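Local structure of phytoene synthase (Enterococcus hirae, 5IYS) at residues C52-D57 against D86-A91; L76-G81 against V94-F99; T103-D108 against G140-P145. The protein probably joins two farnesyl diphosphate molecules head to head into a C30 carotenoid precursor, and here holds two thiodiphosphate analogues of that substrate together with magnesium. All coordinates share one frame; numbering follows the deposited sequence.

Interaction 1. Residues C52-D57 against D86-A91; sequences CRRADD and DPVWRA. With MG (magnesium ion), chain E; MG (magnesium ion), chain F; FPS (S-[(2E,6E)-3,7,11-trimethyldodeca-2,6,10-trienyl] trihydrogen thiodiphosphate), chain H; FPS (S-[(2E,6E)-3,7,11-trimethyldodeca-2,6,10-trienyl] trihydrogen thiodiphosphate), chain G.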
loop_
_atom_site.group_PDB
_atom_site.type_symbol
_atom_site.label_atom_id
_atom_site.label_comp_id
_atom_site.label_asym_id
_atom_site.label_seq_id
_atom_site.Cartn_x
_atom_site.Cartn_y
_atom_site.Cartn_z
ATOM N N CYS A 52 -5.322 -3.630 7.652
ATOM C CA CYS A 52 -4.199 -4.074 6.804
ATOM C C CYS A 52 -2.915 -4.329 7.609
ATOM O O CYS A 52 -2.163 -5.292 7.371
ATOM C CB CYS A 52 -3.925 -3.037 5.719
ATOM S SG CYS A 52 -5.265 -2.901 4.501
ATOM N N ARG A 53 -2.555 -3.340 8.414
ATOM C CA ARG A 53 -1.329 -3.417 9.232
ATOM C C ARG A 53 -1.356 -4.650 10.128
ATOM O O ARG A 53 -0.343 -5.351 10.257
ATOM C CB ARG A 53 -1.186 -2.133 10.068
ATOM C CG ARG A 53 0.120 -1.923 10.856
ATOM C CD ARG A 53 1.398 -2.503 10.238
ATOM N NE ARG A 53 1.929 -1.721 9.123
ATOM C CZ ARG A 53 2.881 -2.137 8.293
ATOM N NH1 ARG A 53 3.414 -3.353 8.412
ATOM N NH2 ARG A 53 3.308 -1.325 7.338
ATOM N N ARG A 54 -2.524 -4.973 10.675
ATOM C CA ARG A 54 -2.632 -6.148 11.556
ATOM C C ARG A 54 -2.418 -7.447 10.791
ATOM O O ARG A 54 -1.595 -8.287 11.194
ATOM C CB ARG A 54 -3.971 -6.181 12.316
ATOM C CG ARG A 54 -4.191 -7.508 13.036
ATOM C CD ARG A 54 -5.558 -7.606 13.731
ATOM N NE ARG A 54 -5.729 -6.574 14.745
ATOM C CZ ARG A 54 -6.871 -6.340 15.385
ATOM N NH1 ARG A 54 -7.934 -7.124 15.196
ATOM N NH2 ARG A 54 -6.918 -5.353 16.265
ATOM N N ALA A 55 -3.025 -7.554 9.604
ATOM C CA ALA A 55 -2.886 -8.760 8.791
ATOM C C ALA A 55 -1.433 -8.950 8.381
ATOM O O ALA A 55 -0.923 -10.074 8.317
ATOM C CB ALA A 55 -3.771 -8.689 7.551
ATOM N N ASP A 56 -0.772 -7.854 8.045
ATOM C CA ASP A 56 0.587 -7.928 7.514
ATOM C C ASP A 56 1.649 -8.209 8.585
ATOM O O ASP A 56 2.685 -8.843 8.322
ATOM C CB ASP A 56 0.934 -6.632 6.796
ATOM C CG ASP A 56 2.350 -6.640 6.237
ATOM O OD1 ASP A 56 2.566 -7.132 5.101
ATOM O OD2 ASP A 56 3.239 -6.125 6.940
ATOM N N ASP A 57 1.443 -7.643 9.766
ATOM C CA ASP A 57 2.409 -7.805 10.847
ATOM C C ASP A 57 2.342 -9.243 11.333
ATOM O O ASP A 57 3.376 -9.884 11.552
ATOM C CB ASP A 57 2.068 -6.864 11.992
ATOM C CG ASP A 57 2.626 -5.482 11.773
ATOM O OD1 ASP A 57 3.373 -5.307 10.786
ATOM O OD2 ASP A 57 2.306 -4.584 12.578
ATOM N N ASP A 86 -14.315 -5.816 18.857
ATOM C CA ASP A 86 -12.867 -5.606 18.713
ATOM C C ASP A 86 -12.714 -4.215 18.064
ATOM O O ASP A 86 -13.487 -3.893 17.175
ATOM C CB ASP A 86 -12.318 -6.671 17.748
ATOM C CG ASP A 86 -10.928 -6.332 17.205
ATOM O OD1 ASP A 86 -10.721 -5.284 16.546
ATOM O OD2 ASP A 86 -10.031 -7.179 17.359
ATOM N N PRO A 87 -11.791 -3.379 18.558
ATOM C CA PRO A 87 -11.773 -1.963 18.161
ATOM C C PRO A 87 -11.726 -1.754 16.648
ATOM O O PRO A 87 -12.370 -0.832 16.149
ATOM C CB PRO A 87 -10.487 -1.405 18.782
ATOM C CG PRO A 87 -9.784 -2.556 19.424
ATOM C CD PRO A 87 -10.706 -3.731 19.493
ATOM N N VAL A 88 -10.866 -2.515 15.968
ATOM C CA VAL A 88 -10.678 -2.358 14.538
ATOM C C VAL A 88 -11.936 -2.755 13.804
ATOM O O VAL A 88 -12.410 -2.026 12.945
ATOM C CB VAL A 88 -9.467 -3.168 14.019
ATOM C CG1 VAL A 88 -9.369 -3.095 12.483
ATOM C CG2 VAL A 88 -8.181 -2.624 14.603
ATOM N N TRP A 89 -12.568 -3.829 14.254
ATOM C CA TRP A 89 -13.797 -4.298 13.615
ATOM C C TRP A 89 -14.988 -3.403 13.923
ATOM O O TRP A 89 -15.790 -3.131 13.029
ATOM C CB TRP A 89 -14.104 -5.749 14.026
ATOM C CG TRP A 89 -13.183 -6.732 13.351
ATOM C CD1 TRP A 89 -12.219 -7.485 13.943
ATOM C CD2 TRP A 89 -13.101 -7.006 11.939
ATOM N NE1 TRP A 89 -11.576 -8.260 13.006
ATOM C CE2 TRP A 89 -12.078 -7.958 11.759
ATOM C CE3 TRP A 89 -13.778 -6.517 10.814
ATOM C CZ2 TRP A 89 -11.775 -8.499 10.499
ATOM C CZ3 TRP A 89 -13.463 -7.024 9.558
ATOM C CH2 TRP A 89 -12.442 -7.982 9.404
ATOM N N ARG A 90 -15.005 -2.807 15.118
ATOM C CA ARG A 90 -16.077 -1.863 15.474
ATOM C C ARG A 90 -15.957 -0.561 14.657
ATOM O O ARG A 90 -16.953 -0.057 14.096
ATOM C CB ARG A 90 -16.106 -1.551 16.981
ATOM C CG ARG A 90 -16.740 -2.690 17.845
ATOM C CD ARG A 90 -16.857 -2.281 19.290
ATOM N NE ARG A 90 -15.616 -1.722 19.813
ATOM C CZ ARG A 90 -14.819 -2.342 20.681
ATOM N NH1 ARG A 90 -15.164 -3.528 21.153
ATOM N NH2 ARG A 90 -13.691 -1.766 21.099
ATOM N N ALA A 91 -14.730 -0.065 14.511
ATOM C CA ALA A 91 -14.511 1.105 13.636
ATOM C C ALA A 91 -14.884 0.753 12.197
ATOM O O ALA A 91 -15.582 1.518 11.522
ATOM C CB ALA A 91 -13.026 1.551 13.700
HETATM MG MG MG E . 4.050 -7.821 3.796
HETATM MG MG MG F . 5.355 -6.105 6.247
HETATM C C1 FPS H . 3.492 -3.012 3.187
HETATM S S1 FPS H . 4.460 -3.826 1.955
HETATM C C2 FPS H . 2.303 -3.872 3.538
HETATM C C3 FPS H . 1.253 -4.101 2.729
HETATM C C4 FPS H . 1.172 -3.603 1.310
HETATM C C5 FPS H . 0.124 -4.949 3.270
HETATM C C6 FPS H . -0.727 -4.178 4.278
HETATM C C7 FPS H . -1.087 -2.802 3.745
HETATM C C8 FPS H . -0.953 -1.704 4.502
HETATM C C10 FPS H . -1.281 -0.379 3.855
HETATM C C9 FPS H . -0.405 -1.780 5.903
HETATM C C11 FPS H . -2.717 0.046 4.061
HETATM C C12 FPS H . -2.686 1.530 3.721
HETATM C C13 FPS H . -3.769 2.329 3.719
HETATM C C14 FPS H . -5.147 1.850 4.063
HETATM C C15 FPS H . -3.586 3.765 3.340
HETATM P PA FPS H . 5.790 -4.790 3.168
HETATM O O1A FPS H . 5.057 -5.726 4.055
HETATM O O2A FPS H . 6.809 -5.625 2.243
HETATM O O3A FPS H . 6.731 -3.657 3.844
HETATM P PB FPS H . 6.779 -3.193 5.368
HETATM O O1B FPS H . 8.161 -3.559 5.841
HETATM O O2B FPS H . 5.754 -3.872 6.250
HETATM O O3B FPS H . 6.534 -1.698 5.369
HETATM C C1 FPS G . 2.974 0.593 2.276
HETATM S S1 FPS G . 2.245 0.416 3.861
HETATM C C2 FPS G . 1.776 0.479 1.351
HETATM C C3 FPS G . 1.803 -0.100 0.138
HETATM C C4 FPS G . 3.077 -0.667 -0.414
HETATM C C5 FPS G . 0.558 -0.171 -0.725
HETATM C C6 FPS G . -0.698 0.436 -0.102
HETATM C C7 FPS G . -1.725 0.644 -1.197
HETATM C C8 FPS G . -2.554 1.703 -1.212
HETATM C C10 FPS G . -3.618 1.735 -2.288
HETATM C C9 FPS G . -2.512 2.801 -0.176
HETATM C C11 FPS G . -3.499 3.045 -3.072
HETATM C C12 FPS G . -4.659 3.202 -4.042
HETATM C C13 FPS G . -5.801 3.874 -3.773
HETATM C C14 FPS G . -6.870 3.989 -4.830
HETATM C C15 FPS G . -6.038 4.551 -2.448
HETATM P PA FPS G . 3.468 1.162 5.348
HETATM O O1A FPS G . 2.690 1.598 6.510
HETATM O O2A FPS G . 4.251 -0.179 5.802
HETATM O O3A FPS G . 4.595 2.187 4.871
HETATM P PB FPS G . 5.989 1.522 4.368
HETATM O O1B FPS G . 6.989 1.475 5.490
HETATM O O2B FPS G . 6.368 2.380 3.183
HETATM O O3B FPS G . 5.844 0.096 3.884
HETATM O O HOH W 1 5.375 -6.335 8.307
HETATM O O HOH W 2 5.956 -8.476 2.587
HETATM O O HOH W 3 2.847 -7.045 1.960
HETATM O O HOH W 4 3.115 -9.786 3.796
HETATM O O HOH W 5 7.667 -6.217 6.231
#

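Interaction 2. Residues L76-G81 against V94-F99; sequences LDFNEG and VVFDNF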
loop_
_atom_site.group_PDB
_atom_site.type_symbol
_atom_site.label_atom_id
_atom_site.label_comp_id
_atom_site.label_asym_id
_atom_site.label_seq_id
_atom_site.Cartn_x
_atom_site.Cartn_y
_atom_site.Cartn_z
ATOM N N LEU A 76 -14.984 -13.299 8.136
ATOM C CA LEU A 76 -16.136 -14.080 7.701
ATOM C C LEU A 76 -17.359 -13.696 8.522
ATOM O O LEU A 76 -18.453 -13.547 7.976
ATOM C CB LEU A 76 -15.904 -15.598 7.784
ATOM C CG LEU A 76 -14.950 -16.202 6.737
ATOM C CD1 LEU A 76 -14.406 -17.558 7.200
ATOM C CD2 LEU A 76 -15.597 -16.332 5.345
ATOM N N ASP A 77 -17.179 -13.514 9.815
ATOM C CA ASP A 77 -18.306 -13.115 10.664
ATOM C C ASP A 77 -18.824 -11.750 10.222
ATOM O O ASP A 77 -20.037 -11.513 10.153
ATOM C CB ASP A 77 -17.891 -13.078 12.145
ATOM C CG ASP A 77 -17.835 -14.474 12.800
ATOM O OD1 ASP A 77 -18.399 -15.452 12.259
ATOM O OD2 ASP A 77 -17.243 -14.590 13.897
ATOM N N PHE A 78 -17.891 -10.817 10.045
ATOM C CA PHE A 78 -18.204 -9.454 9.690
ATOM C C PHE A 78 -19.001 -9.482 8.386
ATOM O O PHE A 78 -20.015 -8.801 8.259
ATOM C CB PHE A 78 -16.894 -8.691 9.421
ATOM C CG PHE A 78 -17.092 -7.217 9.188
ATOM C CD1 PHE A 78 -17.258 -6.350 10.258
ATOM C CD2 PHE A 78 -17.092 -6.704 7.900
ATOM C CE1 PHE A 78 -17.357 -4.976 10.060
ATOM C CE2 PHE A 78 -17.261 -5.340 7.678
ATOM C CZ PHE A 78 -17.416 -4.476 8.743
ATOM N N ASN A 79 -18.500 -10.244 7.424
ATOM C CA ASN A 79 -19.141 -10.428 6.128
ATOM C C ASN A 79 -20.581 -10.921 6.249
ATOM O O ASN A 79 -21.457 -10.501 5.490
ATOM C CB ASN A 79 -18.316 -11.401 5.275
ATOM C CG ASN A 79 -18.838 -11.519 3.866
ATOM O OD1 ASN A 79 -19.034 -10.522 3.182
ATOM N ND2 ASN A 79 -19.072 -12.754 3.415
ATOM N N GLU A 80 -20.828 -11.770 7.239
ATOM C CA GLU A 80 -22.190 -12.226 7.531
ATOM C C GLU A 80 -23.070 -11.167 8.192
ATOM O O GLU A 80 -24.299 -11.235 8.127
ATOM C CB GLU A 80 -22.146 -13.474 8.404
ATOM C CG GLU A 80 -21.580 -14.653 7.669
ATOM C CD GLU A 80 -21.443 -15.887 8.532
ATOM O OE1 GLU A 80 -21.159 -15.767 9.747
ATOM O OE2 GLU A 80 -21.607 -16.989 7.969
ATOM N N GLY A 81 -22.452 -10.168 8.801
ATOM C CA GLY A 81 -23.196 -9.156 9.540
ATOM C C GLY A 81 -23.068 -9.301 11.044
ATOM O O GLY A 81 -23.727 -8.582 11.797
ATOM N N VAL A 94 -18.653 0.877 11.512
ATOM C CA VAL A 94 -19.111 2.242 11.201
ATOM C C VAL A 94 -18.824 2.715 9.776
ATOM O O VAL A 94 -19.683 3.308 9.097
ATOM C CB VAL A 94 -18.505 3.271 12.200
ATOM C CG1 VAL A 94 -18.888 4.687 11.784
ATOM C CG2 VAL A 94 -18.973 2.992 13.609
ATOM N N VAL A 95 -17.627 2.396 9.281
ATOM C CA VAL A 95 -17.301 2.722 7.903
ATOM C C VAL A 95 -18.228 1.996 6.926
ATOM O O VAL A 95 -18.744 2.607 5.982
ATOM C CB VAL A 95 -15.803 2.441 7.592
ATOM C CG1 VAL A 95 -15.470 2.917 6.195
ATOM C CG2 VAL A 95 -14.870 3.173 8.611
ATOM N N PHE A 96 -18.390 0.687 7.126
ATOM C CA PHE A 96 -19.295 -0.119 6.294
ATOM C C PHE A 96 -20.762 0.325 6.414
ATOM O O PHE A 96 -21.497 0.293 5.419
ATOM C CB PHE A 96 -19.215 -1.607 6.651
ATOM C CG PHE A 96 -18.160 -2.376 5.874
ATOM C CD1 PHE A 96 -16.815 -2.115 6.080
ATOM C CD2 PHE A 96 -18.523 -3.275 4.863
ATOM C CE1 PHE A 96 -15.819 -2.833 5.420
ATOM C CE2 PHE A 96 -17.527 -3.960 4.108
ATOM C CZ PHE A 96 -16.174 -3.732 4.396
ATOM N N ASP A 97 -21.152 0.881 7.557
ATOM C CA ASP A 97 -22.487 1.480 7.691
ATOM C C ASP A 97 -22.664 2.753 6.872
ATOM O O ASP A 97 -23.809 3.109 6.506
ATOM C CB ASP A 97 -22.802 1.836 9.143
ATOM C CG ASP A 97 -23.222 0.640 9.975
ATOM O OD1 ASP A 97 -23.390 -0.482 9.437
ATOM O OD2 ASP A 97 -23.357 0.832 11.203
ATOM N N ASN A 98 -21.577 3.515 6.758
ATOM C CA ASN A 98 -21.635 4.876 6.220
ATOM C C ASN A 98 -21.332 4.985 4.733
ATOM O O ASN A 98 -21.641 6.002 4.121
ATOM C CB ASN A 98 -20.680 5.817 6.976
ATOM C CG ASN A 98 -21.150 6.145 8.406
ATOM O OD1 ASN A 98 -22.277 5.859 8.813
ATOM N ND2 ASN A 98 -20.238 6.710 9.195
ATOM N N PHE A 99 -20.540 4.053 4.206
ATOM C CA PHE A 99 -20.101 4.088 2.803
ATOM C C PHE A 99 -20.358 2.709 2.203
ATOM O O PHE A 99 -20.405 1.737 2.950
ATOM C CB PHE A 99 -18.602 4.408 2.733
ATOM C CG PHE A 99 -18.267 5.795 3.221
ATOM C CD1 PHE A 99 -18.372 6.886 2.372
ATOM C CD2 PHE A 99 -17.848 6.003 4.530
ATOM C CE1 PHE A 99 -18.071 8.171 2.836
ATOM C CE2 PHE A 99 -17.592 7.273 5.001
ATOM C CZ PHE A 99 -17.711 8.356 4.156
#

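Interaction 3. Residues T103-D108 against G140-P145; sequences TAPFFD and GLMLLP. With FPS (S-[(2E,6E)-3,7,11-trimethyldodeca-2,6,10-trienyl] trihydrogen thiodiphosphate), chain G.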
loop_
_atom_site.group_PDB
_atom_site.type_symbol
_atom_site.label_atom_id
_atom_site.label_comp_id
_atom_site.label_asym_id
_atom_site.label_seq_id
_atom_site.Cartn_x
_atom_site.Cartn_y
_atom_site.Cartn_z
ATOM N N THR A 103 -16.634 -6.324 1.183
ATOM C CA THR A 103 -15.687 -7.171 1.902
ATOM C C THR A 103 -14.700 -7.905 0.984
ATOM O O THR A 103 -13.681 -8.388 1.459
ATOM C CB THR A 103 -16.399 -8.236 2.768
ATOM O OG1 THR A 103 -17.261 -9.033 1.934
ATOM C CG2 THR A 103 -17.203 -7.551 3.879
ATOM N N ALA A 104 -15.003 -8.032 -0.307
ATOM C CA ALA A 104 -14.158 -8.835 -1.195
ATOM C C ALA A 104 -12.672 -8.484 -1.192
ATOM O O ALA A 104 -11.850 -9.383 -1.086
ATOM C CB ALA A 104 -14.703 -8.846 -2.661
ATOM N N PRO A 105 -12.318 -7.178 -1.195
ATOM C CA PRO A 105 -10.882 -6.908 -1.243
ATOM C C PRO A 105 -10.226 -7.169 0.109
ATOM O O PRO A 105 -9.020 -7.439 0.169
ATOM C CB PRO A 105 -10.768 -5.433 -1.654
ATOM C CG PRO A 105 -12.163 -4.845 -1.523
ATOM C CD PRO A 105 -13.156 -6.003 -1.481
ATOM N N PHE A 106 -11.015 -7.173 1.173
ATOM C CA PHE A 106 -10.461 -7.480 2.504
ATOM C C PHE A 106 -10.066 -8.959 2.543
ATOM O O PHE A 106 -9.023 -9.320 3.094
ATOM C CB PHE A 106 -11.486 -7.170 3.620
ATOM C CG PHE A 106 -11.721 -5.693 3.823
ATOM C CD1 PHE A 106 -12.575 -4.988 2.987
ATOM C CD2 PHE A 106 -11.024 -5.005 4.806
ATOM C CE1 PHE A 106 -12.735 -3.601 3.134
ATOM C CE2 PHE A 106 -11.228 -3.654 4.996
ATOM C CZ PHE A 106 -12.056 -2.943 4.127
ATOM N N PHE A 107 -10.883 -9.800 1.905
ATOM C CA PHE A 107 -10.605 -11.229 1.814
ATOM C C PHE A 107 -9.355 -11.427 0.941
ATOM O O PHE A 107 -8.469 -12.204 1.272
ATOM C CB PHE A 107 -11.820 -11.912 1.158
ATOM C CG PHE A 107 -12.923 -12.273 2.108
ATOM C CD1 PHE A 107 -12.745 -13.288 3.051
ATOM C CD2 PHE A 107 -14.156 -11.649 2.024
ATOM C CE1 PHE A 107 -13.782 -13.643 3.920
ATOM C CE2 PHE A 107 -15.222 -12.053 2.821
ATOM C CZ PHE A 107 -15.023 -13.018 3.801
ATOM N N ASP A 108 -9.280 -10.700 -0.171
ATOM C CA ASP A 108 -8.103 -10.732 -1.042
ATOM C C ASP A 108 -6.792 -10.408 -0.305
ATOM O O ASP A 108 -5.769 -11.019 -0.578
ATOM C CB ASP A 108 -8.289 -9.816 -2.273
ATOM C CG ASP A 108 -9.341 -10.333 -3.251
ATOM O OD1 ASP A 108 -9.671 -11.541 -3.160
ATOM O OD2 ASP A 108 -9.808 -9.567 -4.149
ATOM N N GLY A 140 -6.367 -0.393 -2.512
ATOM C CA GLY A 140 -7.063 0.613 -3.325
ATOM C C GLY A 140 -8.555 0.349 -3.390
ATOM O O GLY A 140 -9.381 1.260 -3.237
ATOM N N LEU A 141 -8.915 -0.919 -3.587
ATOM C CA LEU A 141 -10.324 -1.257 -3.636
ATOM C C LEU A 141 -11.044 -1.099 -2.313
ATOM O O LEU A 141 -12.236 -0.785 -2.293
ATOM C CB LEU A 141 -10.495 -2.675 -4.184
ATOM C CG LEU A 141 -9.958 -2.839 -5.609
ATOM C CD1 LEU A 141 -10.498 -4.147 -6.191
ATOM C CD2 LEU A 141 -10.384 -1.651 -6.455
ATOM N N MET A 142 -10.378 -1.435 -1.204
ATOM C CA MET A 142 -10.964 -1.157 0.100
ATOM C C MET A 142 -11.328 0.308 0.262
ATOM O O MET A 142 -12.376 0.627 0.845
ATOM C CB MET A 142 -9.997 -1.521 1.234
ATOM C CG MET A 142 -9.584 -2.961 1.255
ATOM S SD MET A 142 -8.279 -3.163 2.521
ATOM C CE MET A 142 -7.635 -4.729 1.939
ATOM N N LEU A 143 -10.415 1.188 -0.151
ATOM C CA LEU A 143 -10.583 2.634 0.031
ATOM C C LEU A 143 -11.473 3.362 -0.974
ATOM O O LEU A 143 -11.939 4.482 -0.712
ATOM C CB LEU A 143 -9.213 3.317 0.035
ATOM C CG LEU A 143 -8.277 2.857 1.163
ATOM C CD1 LEU A 143 -6.924 3.549 1.024
ATOM C CD2 LEU A 143 -8.881 3.173 2.514
ATOM N N LEU A 144 -11.673 2.776 -2.146
ATOM C CA LEU A 144 -12.363 3.504 -3.208
ATOM C C LEU A 144 -13.711 4.087 -2.780
ATOM O O LEU A 144 -14.069 5.190 -3.192
ATOM C CB LEU A 144 -12.579 2.593 -4.415
ATOM C CG LEU A 144 -11.578 2.689 -5.575
ATOM C CD1 LEU A 144 -12.012 1.852 -6.825
ATOM C CD2 LEU A 144 -11.369 4.151 -5.962
ATOM N N PRO A 145 -14.502 3.338 -1.993
ATOM C CA PRO A 145 -15.819 3.879 -1.698
ATOM C C PRO A 145 -15.735 5.118 -0.810
ATOM O O PRO A 145 -16.710 5.860 -0.703
ATOM C CB PRO A 145 -16.517 2.727 -0.953
ATOM C CG PRO A 145 -15.810 1.488 -1.432
ATOM C CD PRO A 145 -14.368 1.950 -1.518
HETATM C C1 FPS G . 2.974 0.593 2.276
HETATM S S1 FPS G . 2.245 0.416 3.861
HETATM C C2 FPS G . 1.776 0.479 1.351
HETATM C C3 FPS G . 1.803 -0.100 0.138
HETATM C C4 FPS G . 3.077 -0.667 -0.414
HETATM C C5 FPS G . 0.558 -0.171 -0.725
HETATM C C6 FPS G . -0.698 0.436 -0.102
HETATM C C7 FPS G . -1.725 0.644 -1.197
HETATM C C8 FPS G . -2.554 1.703 -1.212
HETATM C C10 FPS G . -3.618 1.735 -2.288
HETATM C C9 FPS G . -2.512 2.801 -0.176
HETATM C C11 FPS G . -3.499 3.045 -3.072
HETATM C C12 FPS G . -4.659 3.202 -4.042
HETATM C C13 FPS G . -5.801 3.874 -3.773
HETATM C C14 FPS G . -6.870 3.989 -4.830
HETATM C C15 FPS G . -6.038 4.551 -2.448
HETATM P PA FPS G . 3.468 1.162 5.348
HETATM O O1A FPS G . 2.690 1.598 6.510
HETATM O O2A FPS G . 4.251 -0.179 5.802
HETATM O O3A FPS G . 4.595 2.187 4.871
HETATM P PB FPS G . 5.989 1.522 4.368
HETATM O O1B FPS G . 6.989 1.475 5.490
HETATM O O2B FPS G . 6.368 2.380 3.183
HETATM O O3B FPS G . 5.844 0.096 3.884
#

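Interaction 1. Residues C52-D57 against D86-A91
Arg54 and Asp86 form the salt bridge that ties helix 39-60 to the start of helix 87-98. Arg54 NH1 donates to Asp86 OD2 over 3.0 Å, an N-H...O angle of 151°, reaching that oxygen on its syn side. With the guanidinium and carboxylate planes 65° apart, one N-H is used and not a paired, coplanar grip. The carboxylate also serves its own helix: Asp86 is the N-cap, and its OD1 accepts from Trp89 N at 3.3 Å and, weakly, from Val88 N.

Van der Waals contact completes the junction. Val88 lies over one flat face of the Arg54 guanidinium, with Val88 CG2 3.4 Å from Arg54 NH2. The arginine gets this far because CG lies anti to the backbone N (chi1 170°) and the chain bends only at chi3. Leu71 and Tyr18 also touch it, while the indole of Trp89 nearby gives its NE1 to Gln74.

The ionic and metal chemistry of the active site belongs to the neighbouring residues of the same helix. Asp56 bridges two magnesium ions, OD1 binding one at 2.1 Å and OD2 the other at 2.2 Å; Asp60 of the same helix also binds magnesium, as expected of an aspartate-rich DDxxD motif. Arg53 NH1 donates to O2B of one thiodiphosphate at 3.2 Å, nearly straight, and is paired with Asp56 and Asp57.

Adjacent arginines thus do different work: Arg53 probably helps offset the diphosphate charge, whereas Arg54 reaches to the N-terminal end of helix 87-98, where its charge probably balances a carboxylate already engaged in capping.

Interaction 2. Residues L76-G81 against V94-F99
Phe78 brings the edge of its ring against one face of Phe96, a T-shaped pair with planes at 86° and centroids 4.8 Å apart. Phe78 CE2 stands over the middle of the Phe96 ring, 3.4 Å above its plane, and CZ lies beside it, 3.6 Å from Phe96 CD1. From the other partner's side, Phe96 CG sits at the rim of Phe78, in the plane of that ring. Phe78 also meets the Trp89 ring, and Phe96 that of Phe106, which makes the pair part of a larger aromatic cluster.

The CA atoms of Phe78 and Phe96 are 10.0 Å apart, and the two rings fill the interval. Phe78 does its share with CG anti to its main-chain nitrogen (chi1 -174°), which carries the ring out from helix 65-80 toward helix 87-98. Phenylalanine suits both places, being long, flat and without a polar group to satisfy.

Just beyond, helix 65-80 ends in a Schellman motif. Gly81 takes a positive phi of 106°, where a side chain would press on the preceding carbonyl oxygen; its N bonds to Phe78 O at 2.8 Å and more weakly to Asp77 O.

Across the pair, the contact is wholly apolar and aromatic: the slightly positive C-H rim of Phe78 faces the electron-rich face of Phe96, an attraction that favours this perpendicular setting of the rings.

Interaction 3. Residues T103-D108 against G140-P145
Met142 lays its side chain over a face of Phe106, and this Met-aromatic and CH-pi contact joins helix 125-143 to helix 104-116. Met142 CG stands 3.8 Å from the centroid of the Phe106 ring, 15° off the ring normal, and is displaced somewhat toward the rim on the CE1 and CZ side. Met142 SD follows over the same ring, 4.1 Å from the centroid and nearest to CE2 and CD2. The methionine therefore runs across the face instead of pointing at it, because its chain is extended beyond CG (chi2 173°). Its methyl goes on past the ring to the backbone, with Met142 CE 3.5 Å from Pro105 O.

Aliphatic packing lies alongside. The Pro105 ring crosses Leu141 at about a right angle, Pro105 CB and Leu141 CB meeting at 3.8 Å, and Pro105 CB is also 4.0 Å from Met142 CG. Proline fits the first turn of a helix, where its missing N-H costs no hydrogen bond, and its compact ring is consistent with the close approach of the backbones: the CA atoms of Pro105 and Met142 are 5.9 Å apart. Helix 39-60 also packs on the junction: Val48 and Cys52 touch Met142, and Phe51 meets Phe106 edge-to-face.

On its far side, segment 140-145 lines the substrate pocket. Gly140 N approaches C10 of a bound farnesyl chain at 3.5 Å; a CB there would crowd C12 of the same chain, so glycine fits. Leu143 CD1 touches its terminal methyl C15 at 3.7 Å.

Polarisable sulfur on an aromatic face, with aliphatic carbon beside it, makes a buried joint held probably in large part by dispersion, while the same helix also presents Gly140 and the apolar Leu143 to the isoprenoid.

From the N terminus, helix 39-60 meets the start of helix 87-98 in interaction 1, closing a loop that contains helix 65-80. Interaction 2 crosses it: its first segment lies inside that loop and its second beyond it, linking helices 39-60, 65-80 and 87-98, with Trp89 packing on Phe78 between the two contacts. Interaction 3 opens after both have closed and itself closes the loop from helix 104-116 to the end of helix 125-143. It meets interaction 2 through Asn79 and Thr103, probably hydrogen-bonded, and interaction 1 where Cys52 packs on Met142, close to the bound farnesyl chains. Together they connect helices 65-80 and 87-98 with helices that line the ligand pocket.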